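Long-range contacts in ketosynthase (Streptomyces sp. MSC090213JE08, PDB 6KXD), which probably catalyses the decarboxylative condensation of an acyl chain with malonyl-ACP to give a 3-oxoacyl-ACP, as the ketosynthase of a highly reducing type II polyketide synthase: residues T13-G24 with A84-A93; D92-R103 with E241-R252. All blocks are in the same frame, centred on the assembly; numbering follows the deposited sequence.

From the N terminus the chain first runs along strand 10-19, turns back and much later enters helix 77-93. Contact 1 closes this first loop, laying the C-terminal half of the helix (84-93) on segment 13-24, chiefly strand 13-19. Contact 2 starts from the last residues of the same helix, Asp92 and Ala93, and closes a longer loop of 137 intervening residues at 241-252, where strand 234-242 ends and helix 243-247 follows. The loops come in series and do not cross. Strands 10-19 and 234-242 are antiparallel neighbours, so both contacts tie the helix to one sheet. Thr13 OG1 and Glu241 OE1, 2.6 Å apart, probably share a hydrogen bond that joins the two contacts.

Contact 1 (T13-G24 with A84-A93); sequences TGFGVISSIGTG and AAARMAVDDA
Gly14 and Gly16 form a hollow in strand 13-19, and helix 84-93 settles into it. The strand and helix axes come within 5.5 Å, running nearly antiparallel at 149°. A side chain on either glycine would strike the helix backbone. Instead Gly16 CA lies 3.2 Å from Ala85 O in a nearly straight CA-H...O contact. The methyl of Ala89 is the small bump here, its CB 3.4 Å from Gly16 N. Ala85 CB presses on the carbonyl of Gly16, and Ala93 CB on that of Thr13. Met88 is the large knob. Its CB rests on Gly16 CA, and its extended chain lays SD 3.3 Å from Val17 O. Ile18 crosses Met88 at about a right angle and sends CD1 to Ala84 CB, 3.8 Å away. Asp92 CG is anti to the backbone N (chi1 -172°), which swings the carboxylate over the strand. Phe15 N bonds to Asp92 OD2 at 2.9 Å, on the anti side but 34° out of the carboxylate plane. His254 NE2 is a second partner of that oxygen. Phe15 and Val17 pack on helix 341-355, across the sheet of strand 10-19 from helix 77-93, as in the layered alpha-beta-alpha-beta-alpha thiolase fold.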
# COMPACT_ATOMS: atom_id res chain seq x y z
N THR A 13 17.99 -0.68 -13.40
CA THR A 13 18.25 -0.60 -14.82
C THR A 13 17.39 0.44 -15.54
O THR A 13 17.65 0.74 -16.70
CB THR A 13 18.08 -1.98 -15.46
OG1 THR A 13 16.77 -2.44 -15.12
CG2 THR A 13 19.11 -2.96 -14.96
N GLY A 14 16.35 0.98 -14.89
CA GLY A 14 15.52 1.98 -15.55
C GLY A 14 14.87 2.91 -14.55
O GLY A 14 14.54 2.50 -13.45
N PHE A 15 14.75 4.18 -14.94
CA PHE A 15 14.08 5.20 -14.18
C PHE A 15 13.05 5.89 -15.06
O PHE A 15 13.35 6.29 -16.19
CB PHE A 15 15.03 6.30 -13.69
CG PHE A 15 16.12 5.87 -12.75
CD1 PHE A 15 15.90 4.89 -11.80
CD2 PHE A 15 17.36 6.51 -12.76
CE1 PHE A 15 16.90 4.52 -10.92
CE2 PHE A 15 18.34 6.16 -11.86
CZ PHE A 15 18.12 5.16 -10.94
N GLY A 16 11.85 6.02 -14.52
CA GLY A 16 10.83 6.78 -15.13
C GLY A 16 10.38 7.86 -14.17
O GLY A 16 10.12 7.55 -13.02
N VAL A 17 10.24 9.09 -14.67
CA VAL A 17 9.98 10.27 -13.83
C VAL A 17 8.98 11.20 -14.52
O VAL A 17 9.22 11.64 -15.66
CB VAL A 17 11.28 11.06 -13.54
CG1 VAL A 17 10.96 12.29 -12.69
CG2 VAL A 17 12.36 10.21 -12.90
N ILE A 18 7.91 11.52 -13.79
CA ILE A 18 6.96 12.56 -14.01
C ILE A 18 7.01 13.44 -12.77
O ILE A 18 6.54 13.01 -11.74
CB ILE A 18 5.53 12.04 -14.17
CG1 ILE A 18 5.35 11.07 -15.34
CG2 ILE A 18 4.58 13.21 -14.27
CD1 ILE A 18 5.19 11.75 -16.67
N SER A 19 7.54 14.65 -12.87
CA SER A 19 7.74 15.44 -11.65
C SER A 19 7.53 16.92 -11.97
O SER A 19 7.56 17.33 -13.14
CB SER A 19 9.11 15.20 -11.06
OG SER A 19 10.06 16.11 -11.57
N SER A 20 7.40 17.67 -10.88
CA SER A 20 7.19 19.10 -10.90
C SER A 20 8.45 19.82 -11.40
O SER A 20 8.32 20.98 -11.70
CB SER A 20 6.75 19.60 -9.53
OG SER A 20 7.78 19.38 -8.59
N ILE A 21 9.62 19.15 -11.46
CA ILE A 21 10.88 19.74 -11.89
C ILE A 21 11.43 19.05 -13.14
O ILE A 21 12.64 19.21 -13.46
CB ILE A 21 11.94 19.76 -10.77
CG1 ILE A 21 12.50 18.38 -10.43
CG2 ILE A 21 11.37 20.47 -9.55
CD1 ILE A 21 13.67 18.40 -9.49
N GLY A 22 10.60 18.28 -13.84
CA GLY A 22 11.07 17.59 -15.01
C GLY A 22 10.46 16.21 -15.20
O GLY A 22 10.16 15.49 -14.24
N THR A 23 10.31 15.85 -16.48
CA THR A 23 9.70 14.61 -16.96
C THR A 23 10.75 13.87 -17.77
O THR A 23 11.33 14.43 -18.69
CB THR A 23 8.44 14.92 -17.77
OG1 THR A 23 7.44 15.45 -16.89
CG2 THR A 23 7.89 13.71 -18.48
N GLY A 24 11.03 12.62 -17.39
CA GLY A 24 12.10 11.83 -17.94
C GLY A 24 13.38 12.01 -17.17
O GLY A 24 13.55 13.01 -16.50
N ALA A 84 2.68 6.47 -17.14
CA ALA A 84 3.68 7.21 -17.91
C ALA A 84 5.10 6.95 -17.38
O ALA A 84 5.98 6.64 -18.15
CB ALA A 84 3.31 8.68 -17.94
N ALA A 85 5.34 7.06 -16.06
CA ALA A 85 6.61 6.83 -15.52
C ALA A 85 7.04 5.37 -15.75
O ALA A 85 8.24 5.11 -15.93
CB ALA A 85 6.64 7.17 -14.04
N ALA A 86 6.10 4.43 -15.66
CA ALA A 86 6.41 3.05 -15.88
C ALA A 86 6.91 2.86 -17.32
O ALA A 86 7.92 2.20 -17.51
CB ALA A 86 5.21 2.19 -15.62
N ARG A 87 6.16 3.41 -18.28
CA ARG A 87 6.56 3.39 -19.72
C ARG A 87 7.99 3.91 -19.81
O ARG A 87 8.87 3.22 -20.26
CB ARG A 87 5.53 4.16 -20.55
CG ARG A 87 5.94 4.43 -22.00
CD ARG A 87 5.87 3.18 -22.84
NE ARG A 87 4.50 2.73 -23.05
CZ ARG A 87 4.21 1.52 -23.52
NH1 ARG A 87 5.19 0.72 -23.89
NH2 ARG A 87 2.96 1.11 -23.58
N MET A 88 8.22 5.13 -19.32
CA MET A 88 9.52 5.74 -19.36
C MET A 88 10.58 4.83 -18.75
O MET A 88 11.67 4.74 -19.24
CB MET A 88 9.54 7.06 -18.59
CG MET A 88 8.81 8.13 -19.28
SD MET A 88 9.00 9.64 -18.31
CE MET A 88 7.27 10.08 -18.27
N ALA A 89 10.24 4.20 -17.62
CA ALA A 89 11.21 3.44 -16.91
C ALA A 89 11.60 2.21 -17.73
O ALA A 89 12.77 1.86 -17.74
CB ALA A 89 10.67 3.03 -15.57
N VAL A 90 10.62 1.54 -18.34
CA VAL A 90 10.95 0.35 -19.08
C VAL A 90 11.67 0.76 -20.38
O VAL A 90 12.68 0.13 -20.72
CB VAL A 90 9.75 -0.59 -19.32
CG1 VAL A 90 9.23 -1.14 -18.01
CG2 VAL A 90 8.64 0.03 -20.14
N ASP A 91 11.26 1.88 -20.97
CA ASP A 91 12.03 2.51 -22.08
C ASP A 91 13.48 2.68 -21.62
O ASP A 91 14.43 2.18 -22.26
CB ASP A 91 11.36 3.82 -22.54
CG ASP A 91 10.06 3.59 -23.29
OD1 ASP A 91 9.80 2.44 -23.66
OD2 ASP A 91 9.31 4.57 -23.50
N ASP A 92 13.66 3.35 -20.48
CA ASP A 92 14.96 3.68 -19.93
C ASP A 92 15.74 2.41 -19.62
O ASP A 92 16.96 2.43 -19.59
CB ASP A 92 14.84 4.52 -18.66
CG ASP A 92 16.17 5.06 -18.16
OD1 ASP A 92 16.77 5.91 -18.86
OD2 ASP A 92 16.60 4.63 -17.08
N ALA A 93 15.04 1.29 -19.37
CA ALA A 93 15.75 0.07 -19.04
C ALA A 93 16.12 -0.71 -20.32
O ALA A 93 16.84 -1.68 -20.21
CB ALA A 93 14.93 -0.78 -18.11

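Contact 2 (D92-R103 with E241-R252); sequences DAGLTEDDLGER and ESLESALARGAR
Arg249 fills the tight part of the contact, its guanidinium clamped between Leu95 and Ala251. Leu95 CD2 sits over the centre of one face, 3.5 Å above the plane, and Ala251 CB lies off-centre on the other. Bent at chi3 (67°), the arginine chain brings NH1 and NH2 end-on to Ala93 O, with NH2 at 3.0 Å. Along another edge, Arg249 NE meets the syn lone pair of Glu241 OE2 at 2.9 Å. Ser245 OG takes its anti lone pair. Arg103 NH2 comes from above the carboxylate plane, 3.0 Å from Glu241 OE2. Three donors grip OE2: the two arginines, in a salt-bridge network with Glu241, and the serine hydroxyl. Replacing Arg249 by alanine would probably leave Ala93 O without NH1 and NH2, Glu241 with Arg103 as its remaining arginine here, and a gap between Leu95 and Ala251. Schellman motifs close helix 77-93 at Gly94 and helix 243-247 at Gly250. The more exposed side belongs to Arg252. Its NH2 gives Asp92 O a bond of 2.7 Å in the carbonyl plane, and NH1 reaches it too. Asp92 OD1, 3.3 Å from Arg252 NH2 but well out of the guanidinium plane, attracts by charge alone; OD2 bonds to His254.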
# COMPACT_ATOMS: atom_id res chain seq x y z
N ASP A 92 13.66 3.35 -20.48
CA ASP A 92 14.96 3.68 -19.93
C ASP A 92 15.74 2.41 -19.62
O ASP A 92 16.96 2.43 -19.59
CB ASP A 92 14.84 4.52 -18.66
CG ASP A 92 16.17 5.06 -18.16
OD1 ASP A 92 16.77 5.91 -18.86
OD2 ASP A 92 16.60 4.63 -17.08
N ALA A 93 15.04 1.29 -19.37
CA ALA A 93 15.75 0.07 -19.04
C ALA A 93 16.12 -0.71 -20.32
O ALA A 93 16.84 -1.68 -20.21
CB ALA A 93 14.93 -0.78 -18.11
N GLY A 94 15.60 -0.31 -21.48
CA GLY A 94 15.81 -1.04 -22.75
C GLY A 94 14.90 -2.24 -22.86
O GLY A 94 15.19 -3.20 -23.56
N LEU A 95 13.78 -2.19 -22.13
CA LEU A 95 12.85 -3.30 -22.03
C LEU A 95 11.64 -2.91 -22.86
O LEU A 95 11.12 -1.81 -22.73
CB LEU A 95 12.41 -3.52 -20.58
CG LEU A 95 13.35 -4.32 -19.69
CD1 LEU A 95 12.91 -4.30 -18.24
CD2 LEU A 95 13.44 -5.75 -20.18
N THR A 96 11.17 -3.81 -23.70
CA THR A 96 9.97 -3.54 -24.44
C THR A 96 8.84 -4.39 -23.86
O THR A 96 9.08 -5.24 -22.99
CB THR A 96 10.21 -3.76 -25.94
OG1 THR A 96 9.01 -3.34 -26.59
CG2 THR A 96 10.57 -5.20 -26.26
N GLU A 97 7.61 -4.14 -24.32
CA GLU A 97 6.45 -4.91 -23.87
C GLU A 97 6.67 -6.40 -24.17
O GLU A 97 6.18 -7.25 -23.42
CB GLU A 97 5.19 -4.38 -24.55
CG GLU A 97 4.86 -2.96 -24.14
CD GLU A 97 3.72 -2.37 -24.95
OE1 GLU A 97 2.98 -3.16 -25.56
OE2 GLU A 97 3.59 -1.14 -24.97
N ASP A 98 7.41 -6.70 -25.25
CA ASP A 98 7.71 -8.07 -25.66
C ASP A 98 8.55 -8.77 -24.58
O ASP A 98 8.25 -9.90 -24.20
CB ASP A 98 8.41 -8.11 -27.03
CG ASP A 98 7.58 -7.57 -28.18
OD1 ASP A 98 6.33 -7.66 -28.10
OD2 ASP A 98 8.19 -7.07 -29.15
N ASP A 99 9.58 -8.08 -24.07
CA ASP A 99 10.51 -8.61 -23.03
C ASP A 99 9.77 -8.79 -21.69
O ASP A 99 10.16 -9.61 -20.85
CB ASP A 99 11.70 -7.66 -22.81
CG ASP A 99 12.35 -7.11 -24.07
OD1 ASP A 99 11.92 -7.48 -25.20
OD2 ASP A 99 13.28 -6.29 -23.93
N LEU A 100 8.74 -7.97 -21.48
CA LEU A 100 8.04 -7.88 -20.21
C LEU A 100 6.94 -8.94 -20.13
O LEU A 100 6.70 -9.49 -19.05
CB LEU A 100 7.46 -6.47 -20.07
CG LEU A 100 8.48 -5.35 -19.92
CD1 LEU A 100 7.86 -4.00 -20.23
CD2 LEU A 100 9.12 -5.35 -18.55
N GLY A 101 6.23 -9.16 -21.24
CA GLY A 101 5.11 -10.12 -21.31
C GLY A 101 5.55 -11.51 -20.87
O GLY A 101 4.74 -12.29 -20.35
N GLU A 102 6.85 -11.78 -21.07
CA GLU A 102 7.50 -13.07 -20.87
C GLU A 102 7.89 -13.27 -19.40
O GLU A 102 8.16 -14.40 -18.99
CB GLU A 102 8.78 -13.18 -21.72
CG GLU A 102 8.57 -13.74 -23.12
CD GLU A 102 7.64 -14.94 -23.20
OE1 GLU A 102 6.41 -14.73 -23.25
OE2 GLU A 102 8.15 -16.08 -23.18
N ARG A 103 7.95 -12.18 -18.63
CA ARG A 103 8.56 -12.21 -17.33
C ARG A 103 7.48 -12.19 -16.24
O ARG A 103 6.49 -11.45 -16.30
CB ARG A 103 9.57 -11.07 -17.19
CG ARG A 103 11.01 -11.55 -17.25
CD ARG A 103 11.91 -10.64 -18.06
NE ARG A 103 13.14 -10.49 -17.30
CZ ARG A 103 13.86 -9.39 -17.26
NH1 ARG A 103 13.89 -8.58 -18.30
NH2 ARG A 103 14.55 -9.10 -16.17
N GLU A 241 16.07 -5.22 -11.17
CA GLU A 241 16.36 -6.46 -11.88
C GLU A 241 17.44 -7.22 -11.14
O GLU A 241 18.31 -6.61 -10.54
CB GLU A 241 16.90 -6.16 -13.28
CG GLU A 241 15.84 -5.96 -14.32
CD GLU A 241 16.40 -5.88 -15.74
OE1 GLU A 241 16.52 -4.75 -16.26
OE2 GLU A 241 16.71 -6.96 -16.33
N SER A 242 17.37 -8.56 -11.17
CA SER A 242 18.47 -9.34 -10.61
C SER A 242 19.73 -8.94 -11.37
O SER A 242 19.64 -8.65 -12.56
CB SER A 242 18.22 -10.81 -10.68
OG SER A 242 18.28 -11.26 -12.02
N LEU A 243 20.87 -8.85 -10.68
CA LEU A 243 22.13 -8.60 -11.40
C LEU A 243 22.28 -9.60 -12.56
O LEU A 243 22.64 -9.21 -13.65
CB LEU A 243 23.31 -8.70 -10.43
CG LEU A 243 24.68 -8.49 -11.09
CD1 LEU A 243 24.73 -7.12 -11.76
CD2 LEU A 243 25.81 -8.63 -10.07
N GLU A 244 22.01 -10.88 -12.29
CA GLU A 244 22.08 -11.94 -13.29
C GLU A 244 21.35 -11.53 -14.57
O GLU A 244 21.87 -11.65 -15.65
CB GLU A 244 21.37 -13.21 -12.83
CG GLU A 244 22.20 -14.15 -12.00
CD GLU A 244 21.34 -15.25 -11.39
OE1 GLU A 244 21.28 -16.35 -11.99
OE2 GLU A 244 20.69 -14.98 -10.34
N SER A 245 20.09 -11.10 -14.39
CA SER A 245 19.18 -10.79 -15.48
C SER A 245 19.60 -9.52 -16.23
O SER A 245 19.41 -9.40 -17.41
CB SER A 245 17.78 -10.63 -14.96
OG SER A 245 16.96 -10.02 -15.94
N ALA A 246 20.11 -8.54 -15.49
CA ALA A 246 20.60 -7.29 -16.07
C ALA A 246 21.85 -7.57 -16.93
O ALA A 246 21.88 -7.22 -18.12
CB ALA A 246 20.89 -6.31 -14.97
N LEU A 247 22.87 -8.21 -16.32
CA LEU A 247 24.14 -8.50 -16.99
C LEU A 247 23.87 -9.28 -18.27
O LEU A 247 24.34 -8.90 -19.34
CB LEU A 247 25.06 -9.29 -16.06
CG LEU A 247 25.67 -8.50 -14.90
CD1 LEU A 247 26.66 -9.34 -14.11
CD2 LEU A 247 26.32 -7.22 -15.41
N ALA A 248 23.06 -10.35 -18.15
CA ALA A 248 22.72 -11.28 -19.26
C ALA A 248 21.96 -10.60 -20.41
O ALA A 248 21.87 -11.15 -21.47
CB ALA A 248 21.93 -12.45 -18.72
N ARG A 249 21.38 -9.42 -20.18
CA ARG A 249 20.47 -8.73 -21.12
C ARG A 249 21.22 -7.61 -21.84
O ARG A 249 20.71 -7.03 -22.80
CB ARG A 249 19.30 -8.17 -20.28
CG ARG A 249 18.07 -7.70 -21.05
CD ARG A 249 16.88 -7.47 -20.11
NE ARG A 249 17.02 -6.37 -19.15
CZ ARG A 249 16.89 -5.08 -19.48
NH1 ARG A 249 16.93 -4.75 -20.76
NH2 ARG A 249 16.73 -4.15 -18.55
N GLY A 250 22.41 -7.27 -21.34
CA GLY A 250 23.19 -6.11 -21.80
C GLY A 250 22.60 -4.78 -21.32
O GLY A 250 22.69 -3.77 -22.02
N ALA A 251 22.00 -4.78 -20.13
CA ALA A 251 21.31 -3.62 -19.61
C ALA A 251 22.32 -2.63 -19.01
O ALA A 251 23.25 -3.02 -18.31
CB ALA A 251 20.28 -4.05 -18.60
N ARG A 252 22.12 -1.35 -19.27
CA ARG A 252 22.83 -0.30 -18.54
C ARG A 252 22.26 -0.29 -17.10
O ARG A 252 21.06 -0.18 -16.93
CB ARG A 252 22.68 1.03 -19.28
CG ARG A 252 23.29 2.23 -18.58
CD ARG A 252 22.32 2.94 -17.65
NE ARG A 252 21.25 3.66 -18.33
CZ ARG A 252 20.03 3.19 -18.58
NH1 ARG A 252 19.55 2.11 -17.97
NH2 ARG A 252 19.28 3.80 -19.47